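Putative periplasmic protein (PDB 3DUE) is of unknown function but, as a periplasmic member of the PepSY-like, beta-lactamase-inhibitor-like family, possibly acts as an inhibitor. Local coordinates at residues 53-56 with 62-65; 33-38 with 42-47. One frame throughout, in Å; residues are numbered along the deposited sequence. Where two conformers were deposited one is given.

In the fold
After strand 6-7 and helix 15-24 the chain runs along strand 30-38, turns, and comes back as strand 41-48, and contact 2 closes this short hairpin loop. The next turn leads into strand 53-56, and a five-residue loop returns the chain as strand 62-66, closed by contact 1. The two contacts follow in series, neither nesting nor crossing. Strands 41-48 and 53-56 are neighbours in the same antiparallel sheet, so the hairpins join directly: Leu-54 N lies 2.8 Å from Val-46 O, and Phe-56 N probably bonds Tyr-44 O in the same way. Contact 1 lies near the centre of the chain, contact 2 at the surface toward its N-terminal end.

Contact 1 (53-56 with 62-65); sequences KLEF and WTEV
A classic beta bulge marks this hairpin of the PepSY-like sheet, where Thr-63 and Glu-64 of strand 62-66 both face Glu-55 of strand 53-56. Glu-55 O accepts two backbone bonds, from Thr-63 N at 2.8 Å and from Glu-64 N at 3.2 Å, and both donors come from the same face of its carbonyl plane. Glu-55 N completes the pairing with Glu-64 O. The extra residue shifts the register by one, so that Phe-56 pairs with Trp-62.

The face with Leu-54, Phe-56, Trp-62 and Val-65 is apolar and buried, as suits the side covered by helix 15-24. Leu-54 and Val-65 lie side by side, with Leu-54 CD2 4.0 Å from Val-65 CG1. Phe-56 and Trp-62 cross at about a right angle, CD1 of the phenylalanine meeting CB of the tryptophan at 4.0 Å. The Trp-62 indole turns away from strand 53-56, receives Val-65 CG2 over one face, and makes a cation-pi contact with Arg-99 of the next strand.

The opposite face carries charge. Lys-53 NZ makes a long salt bridge to Glu-64 OE1 (3.6 Å) and also pairs with Asp-45, so one ammonium is shared by two acids; this probably eases the proximity of the Glu-55 and Glu-64 carboxylates. Glu-64 OE2 is held by Asn-66. At the bulge, a chi1 of 56° places OG1 of Thr-63 between its backbone N and carbonyl carbon, and from there Thr-63 OG1 donates to Glu-55 OE1 at 2.6 Å, from above the carboxylate plane.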
ATOM      1  N   LYS A  53      -6.467   3.691  -2.135  1.00 24.07           N
ATOM      2  CA  LYS A  53      -6.777   2.349  -1.641  1.00 24.89           C
ATOM      3  C   LYS A  53      -5.655   1.730  -0.852  1.00 25.04           C
ATOM      4  O   LYS A  53      -4.484   1.872  -1.214  1.00 25.39           O
ATOM      5  CB  LYS A  53      -7.148   1.443  -2.845  1.00 26.63           C
ATOM      6  CG  LYS A  53      -7.045  -0.066  -2.601  1.00 27.63           C
ATOM      7  CD  LYS A  53      -7.564  -0.865  -3.743  1.00 30.06           C
ATOM      8  CE  LYS A  53      -7.592  -2.419  -3.443  1.00 30.72           C
ATOM      9  NZ  LYS A  53      -6.336  -2.961  -2.941  1.00 32.75           N
ATOM     10  N   LEU A  54      -6.039   1.027   0.216  1.00 23.36           N
ATOM     11  CA  LEU A  54      -5.125   0.302   1.102  1.00 22.20           C
ATOM     12  C   LEU A  54      -5.564  -1.173   1.127  1.00 22.65           C
ATOM     13  O   LEU A  54      -6.774  -1.452   1.090  1.00 23.07           O
ATOM     14  CB  LEU A  54      -5.240   0.833   2.517  1.00 22.11           C
ATOM     15  CG  LEU A  54      -5.054   2.336   2.658  1.00 22.08           C
ATOM     16  CD1 LEU A  54      -5.154   2.743   4.083  1.00 21.40           C
ATOM     17  CD2 LEU A  54      -3.681   2.719   2.033  1.00 22.42           C
ATOM     18  N   GLU A  55      -4.584  -2.071   1.190  1.00 22.90           N
ATOM     19  CA  GLU A  55      -4.777  -3.490   1.473  1.00 24.26           C
ATOM     20  C   GLU A  55      -3.844  -3.830   2.652  1.00 23.22           C
ATOM     21  O   GLU A  55      -2.691  -3.390   2.712  1.00 21.73           O
ATOM     22  CB  GLU A  55      -4.369  -4.379   0.316  1.00 25.75           C
ATOM     23  CG  GLU A  55      -4.661  -5.868   0.506  1.00 26.93           C
ATOM     24  CD  GLU A  55      -4.002  -6.721  -0.550  1.00 29.81           C
ATOM     25  OE1 GLU A  55      -2.748  -6.572  -0.762  1.00 33.35           O
ATOM     26  OE2 GLU A  55      -4.734  -7.559  -1.147  1.00 31.22           O
ATOM     27  N   PHE A  56      -4.338  -4.685   3.534  1.00 23.17           N
ATOM     28  CA  PHE A  56      -3.627  -5.120   4.724  1.00 21.51           C
ATOM     29  C   PHE A  56      -3.678  -6.611   4.813  1.00 22.90           C
ATOM     30  O   PHE A  56      -4.637  -7.211   4.321  1.00 22.63           O
ATOM     31  CB  PHE A  56      -4.315  -4.597   5.977  1.00 22.59           C
ATOM     32  CG  PHE A  56      -4.442  -3.087   6.052  1.00 23.35           C
ATOM     33  CD1 PHE A  56      -3.409  -2.338   6.566  1.00 21.76           C
ATOM     34  CD2 PHE A  56      -5.623  -2.434   5.648  1.00 23.14           C
ATOM     35  CE1 PHE A  56      -3.505  -0.995   6.682  1.00 22.25           C
ATOM     36  CE2 PHE A  56      -5.730  -1.087   5.733  1.00 22.03           C
ATOM     37  CZ  PHE A  56      -4.672  -0.349   6.284  1.00 22.77           C
ATOM     38  N   TRP A  62       0.174  -3.355   6.302  1.00 23.12           N
ATOM     39  CA  TRP A  62      -0.104  -2.995   4.919  1.00 22.80           C
ATOM     40  C   TRP A  62       0.715  -3.808   3.944  1.00 21.52           C
ATOM     41  O   TRP A  62       1.881  -4.141   4.231  1.00 21.67           O
ATOM     42  CB  TRP A  62       0.060  -1.503   4.651  1.00 23.14           C
ATOM     43  CG  TRP A  62       1.412  -0.968   4.736  1.00 23.08           C
ATOM     44  CD1 TRP A  62       1.980  -0.344   5.804  1.00 23.28           C
ATOM     45  CD2 TRP A  62       2.389  -0.937   3.680  1.00 23.94           C
ATOM     46  NE1 TRP A  62       3.260   0.055   5.488  1.00 24.26           N
ATOM     47  CE2 TRP A  62       3.537  -0.313   4.194  1.00 23.91           C
ATOM     48  CE3 TRP A  62       2.410  -1.421   2.359  1.00 23.67           C
ATOM     49  CZ2 TRP A  62       4.688  -0.142   3.447  1.00 23.66           C
ATOM     50  CZ3 TRP A  62       3.542  -1.241   1.608  1.00 23.50           C
ATOM     51  CH2 TRP A  62       4.675  -0.593   2.154  1.00 23.25           C
ATOM     52  N   THR A  63       0.029  -4.213   2.878  1.00 21.12           N
ATOM     53  CA  THR A  63       0.585  -4.913   1.706  1.00 19.77           C
ATOM     54  C   THR A  63       0.446  -4.075   0.430  1.00 21.47           C
ATOM     55  O   THR A  63       1.165  -4.297  -0.530  1.00 22.49           O
ATOM     56  CB  THR A  63      -0.049  -6.300   1.536  1.00 21.67           C
ATOM     57  OG1 THR A  63      -1.473  -6.172   1.446  1.00 21.00           O
ATOM     58  CG2 THR A  63       0.289  -7.152   2.730  1.00 21.98           C
ATOM     59  N   GLU A  64      -0.434  -3.080   0.440  1.00 21.89           N
ATOM     60  CA  GLU A  64      -0.598  -2.143  -0.665  1.00 23.48           C
ATOM     61  C   GLU A  64      -1.043  -0.763  -0.177  1.00 22.29           C
ATOM     62  O   GLU A  64      -1.976  -0.632   0.622  1.00 22.80           O
ATOM     63  CB  GLU A  64      -1.585  -2.673  -1.723  1.00 24.15           C
ATOM     64  CG  GLU A  64      -1.731  -1.767  -2.925  1.00 25.54           C
ATOM     65  CD  GLU A  64      -2.697  -2.295  -3.991  1.00 27.77           C
ATOM     66  OE1 GLU A  64      -2.915  -3.503  -4.063  1.00 32.21           O
ATOM     67  OE2 GLU A  64      -3.226  -1.501  -4.779  1.00 31.41           O
ATOM     68  N   VAL A  65      -0.366   0.272  -0.680  1.00 23.72           N
ATOM     69  CA  VAL A  65      -0.722   1.672  -0.441  1.00 23.50           C
ATOM     70  C   VAL A  65      -0.768   2.265  -1.852  1.00 23.78           C
ATOM     71  O   VAL A  65       0.246   2.583  -2.439  1.00 23.15           O
ATOM     72  CB  VAL A  65       0.257   2.401   0.481  1.00 26.27           C
ATOM     73  CG1 VAL A  65      -0.152   3.868   0.676  1.00 24.70           C
ATOM     74  CG2 VAL A  65       0.328   1.680   1.798  1.00 27.68           C
TER

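Contact 2 (33-38 with 42-47); sequences AKMETD and KSYDVI
A selenium atom beside a tyrosine ring is the unusual feature here. Met-35 is modelled as selenomethionine in two conformers, and in the one described its SE lies 4.9 Å from the centroid of the Tyr-44 ring, a Met-aromatic contact that comes in obliquely, 51° off the ring normal. The two side chains run side by side from a non-hydrogen-bonded pair of the antiparallel hairpin, and Met-35 CG packs on Tyr-44 CE1 at 3.6 Å. With CG opposite the backbone N (chi1 -177°) and chi2 extended, the long unbranched side chain carries CG and SE alongside the ring. On the same face Ala-33 CB touches Val-46 CG2, a small apolar patch.

Between these pairs the backbones are laced by four hydrogen bonds: Lys-34 with Asp-45 and Glu-36 with Ser-43, each in both directions. The shortest runs from Glu-36 N to Ser-43 O, 2.7 Å.

The other face is polar. Lys-34 NZ binds Glu-36 OE2 at 2.8 Å on the anti side, somewhat out of the carboxylate plane, a salt bridge along one strand that joins residues two apart. Glu-36 CG lies 3.5 Å from Asp-45 OD1; beyond it the bend at chi2 leads the carboxylate away from strand 41-48. The Asp-45 carboxylate, turned at 86° to that of Glu-36, forms its own salt bridge through OD2 with Lys-53.

Strand 41-48 continues the sheet to strand 53-56, while strand 30-38 bonds through its outer edge to Lys-6 and Ile-8; Tyr-44 rests on Leu-13 and Pro-14, just before helix 15-24.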
ATOM      1  N   ALA A  33     -15.047  -0.797   2.688  1.00 21.94           N
ATOM      2  CA  ALA A  33     -14.070  -1.684   3.277  1.00 22.66           C
ATOM      3  C   ALA A  33     -14.609  -3.099   3.226  1.00 22.66           C
ATOM      4  O   ALA A  33     -15.818  -3.315   3.397  1.00 21.26           O
ATOM      5  CB  ALA A  33     -13.752  -1.278   4.727  1.00 19.63           C
ATOM      6  N   LYS A  34     -13.696  -4.044   3.020  1.00 24.48           N
ATOM      7  CA  LYS A  34     -14.036  -5.450   2.950  1.00 25.15           C
ATOM      8  C   LYS A  34     -12.914  -6.335   3.456  1.00 24.69           C
ATOM      9  O   LYS A  34     -11.757  -5.920   3.603  1.00 23.74           O
ATOM     10  CB  LYS A  34     -14.362  -5.897   1.495  1.00 26.38           C
ATOM     11  CG  LYS A  34     -13.163  -5.834   0.551  1.00 27.67           C
ATOM     12  CD  LYS A  34     -13.468  -6.294  -0.872  1.00 27.95           C
ATOM     13  CE  LYS A  34     -12.203  -6.052  -1.756  1.00 28.42           C
ATOM     14  NZ  LYS A  34     -12.378  -6.427  -3.206  1.00 30.61           N
HETATM   15  N   MSE A  35     -13.302  -7.566   3.743  1.00 24.39           N
HETATM   16  CA  MSE A  35     -12.359  -8.596   4.106  0.80 26.55           C
HETATM   17  C   MSE A  35     -12.399  -9.616   2.981  1.00 24.08           C
HETATM   18  O   MSE A  35     -13.467  -9.944   2.501  1.00 23.70           O
HETATM   19  CB  MSE A  35     -12.735  -9.250   5.428  0.80 27.54           C
HETATM   20  CG  MSE A  35     -11.716 -10.266   5.860  0.80 29.67           C
HETATM   21 SE   MSE A  35     -12.294 -11.243   7.421  0.60 33.03          SE
HETATM   22  CE  MSE A  35     -14.107 -11.849   6.755  0.80 30.11           C
ATOM     23  N   GLU A  36     -11.216 -10.081   2.562  1.00 24.30           N
ATOM     24  CA  GLU A  36     -11.035 -11.057   1.482  1.00 24.05           C
ATOM     25  C   GLU A  36     -10.362 -12.317   2.054  1.00 25.83           C
ATOM     26  O   GLU A  36      -9.708 -12.252   3.082  1.00 23.46           O
ATOM     27  CB  GLU A  36     -10.096 -10.493   0.381  1.00 25.67           C
ATOM     28  CG  GLU A  36     -10.623  -9.424  -0.566  1.00 26.61           C
ATOM     29  CD  GLU A  36     -11.403  -9.905  -1.806  1.00 31.31           C
ATOM     30  OE1 GLU A  36     -11.789 -11.118  -1.908  1.00 30.73           O
ATOM     31  OE2 GLU A  36     -11.636  -9.033  -2.700  1.00 32.75           O
ATOM     32  N   THR A  37     -10.553 -13.466   1.386  1.00 22.62           N
ATOM     33  CA  THR A  37      -9.872 -14.657   1.778  1.00 24.75           C
ATOM     34  C   THR A  37      -9.193 -15.269   0.559  1.00 23.22           C
ATOM     35  O   THR A  37      -9.699 -15.171  -0.564  1.00 23.56           O
ATOM     36  CB  THR A  37     -10.835 -15.682   2.381  1.00 26.33           C
ATOM     37  OG1 THR A  37     -11.737 -16.133   1.367  1.00 27.53           O
ATOM     38  CG2 THR A  37     -11.600 -15.080   3.541  1.00 26.99           C
ATOM     39  N   ASP A  38      -8.050 -15.900   0.805  1.00 23.25           N
ATOM     40  CA  ASP A  38      -7.271 -16.621  -0.198  1.00 22.44           C
ATOM     41  C   ASP A  38      -6.784 -17.864   0.546  1.00 20.10           C
ATOM     42  O   ASP A  38      -5.845 -17.748   1.303  1.00 20.32           O
ATOM     43  CB  ASP A  38      -6.093 -15.749  -0.618  1.00 22.96           C
ATOM     44  CG  ASP A  38      -5.283 -16.332  -1.747  1.00 25.03           C
ATOM     45  OD1 ASP A  38      -5.646 -17.362  -2.367  1.00 24.87           O
ATOM     46  OD2 ASP A  38      -4.218 -15.741  -2.003  1.00 28.28           O
ATOM     47  N   LYS A  42      -6.273 -14.192   5.243  1.00 28.68           N
ATOM     48  CA  LYS A  42      -7.266 -13.149   5.176  1.00 27.97           C
ATOM     49  C   LYS A  42      -6.535 -11.895   4.865  1.00 27.04           C
ATOM     50  O   LYS A  42      -5.336 -11.759   5.195  1.00 25.27           O
ATOM     51  CB  LYS A  42      -8.026 -12.998   6.489  1.00 29.66           C
ATOM     52  CG  LYS A  42      -8.948 -14.152   6.825  1.00 31.66           C
ATOM     53  CD  LYS A  42      -9.473 -13.996   8.250  1.00 32.97           C
ATOM     54  CE  LYS A  42     -10.131 -15.267   8.734  1.00 33.55           C
ATOM     55  NZ  LYS A  42     -10.347 -15.333  10.222  1.00 33.97           N
ATOM     56  N   SER A  43      -7.234 -11.009   4.159  1.00 24.40           N
ATOM     57  CA  SER A  43      -6.741  -9.690   3.849  1.00 24.31           C
ATOM     58  C   SER A  43      -7.911  -8.709   3.971  1.00 24.25           C
ATOM     59  O   SER A  43      -9.078  -9.103   3.936  1.00 22.72           O
ATOM     60  CB  SER A  43      -6.075  -9.613   2.494  1.00 26.45           C
ATOM     61  OG  SER A  43      -6.973  -9.946   1.459  1.00 25.90           O
ATOM     62  N   TYR A  44      -7.566  -7.439   4.125  1.00 22.60           N
ATOM     63  CA  TYR A  44      -8.532  -6.379   4.311  1.00 23.07           C
ATOM     64  C   TYR A  44      -8.254  -5.298   3.269  1.00 22.74           C
ATOM     65  O   TYR A  44      -7.090  -5.061   2.970  1.00 23.04           O
ATOM     66  CB  TYR A  44      -8.348  -5.809   5.723  1.00 23.16           C
ATOM     67  CG  TYR A  44      -8.606  -6.828   6.791  1.00 23.59           C
ATOM     68  CD1 TYR A  44      -9.899  -7.042   7.262  1.00 24.15           C
ATOM     69  CD2 TYR A  44      -7.567  -7.587   7.332  1.00 24.27           C
ATOM     70  CE1 TYR A  44     -10.141  -7.973   8.203  1.00 24.20           C
ATOM     71  CE2 TYR A  44      -7.799  -8.519   8.308  1.00 22.93           C
ATOM     72  CZ  TYR A  44      -9.100  -8.718   8.729  1.00 24.63           C
ATOM     73  OH  TYR A  44      -9.388  -9.620   9.721  1.00 24.13           O
ATOM     74  N   ASP A  45      -9.297  -4.719   2.692  1.00 23.31           N
ATOM     75  CA  ASP A  45      -9.140  -3.646   1.688  1.00 24.98           C
ATOM     76  C   ASP A  45      -9.999  -2.474   2.081  1.00 24.59           C
ATOM     77  O   ASP A  45     -11.103  -2.675   2.591  1.00 26.46           O
ATOM     78  CB  ASP A  45      -9.480  -4.116   0.286  1.00 27.29           C
ATOM     79  CG  ASP A  45      -8.569  -5.273  -0.175  1.00 30.21           C
ATOM     80  OD1 ASP A  45      -8.886  -6.421   0.139  1.00 33.12           O
ATOM     81  OD2 ASP A  45      -7.543  -5.020  -0.867  1.00 32.69           O
ATOM     82  N   VAL A  46      -9.436  -1.270   1.941  1.00 22.19           N
ATOM     83  CA  VAL A  46     -10.115  -0.017   2.240  1.00 22.76           C
ATOM     84  C   VAL A  46      -9.907   0.947   1.075  1.00 22.99           C
ATOM     85  O   VAL A  46      -8.777   1.084   0.581  1.00 21.61           O
ATOM     86  CB  VAL A  46      -9.574   0.623   3.530  1.00 23.73           C
ATOM     87  CG1 VAL A  46     -10.193   1.978   3.758  1.00 23.68           C
ATOM     88  CG2 VAL A  46      -9.885  -0.283   4.692  1.00 21.75           C
ATOM     89  N   ILE A  47     -10.997   1.532   0.580  1.00 21.75           N
ATOM     90  CA  ILE A  47     -10.924   2.556  -0.452  1.00 22.81           C
ATOM     91  C   ILE A  47     -11.549   3.780   0.127  1.00 23.49           C
ATOM     92  O   ILE A  47     -12.646   3.714   0.742  1.00 22.84           O
ATOM     93  CB  ILE A  47     -11.610   2.210  -1.804  1.00 23.06           C
ATOM     94  CG1 ILE A  47     -11.084   0.882  -2.346  1.00 23.53           C
ATOM     95  CG2 ILE A  47     -11.336   3.355  -2.797  1.00 22.46           C
ATOM     96  CD1 ILE A  47     -11.790   0.359  -3.612  1.00 24.84           C
TER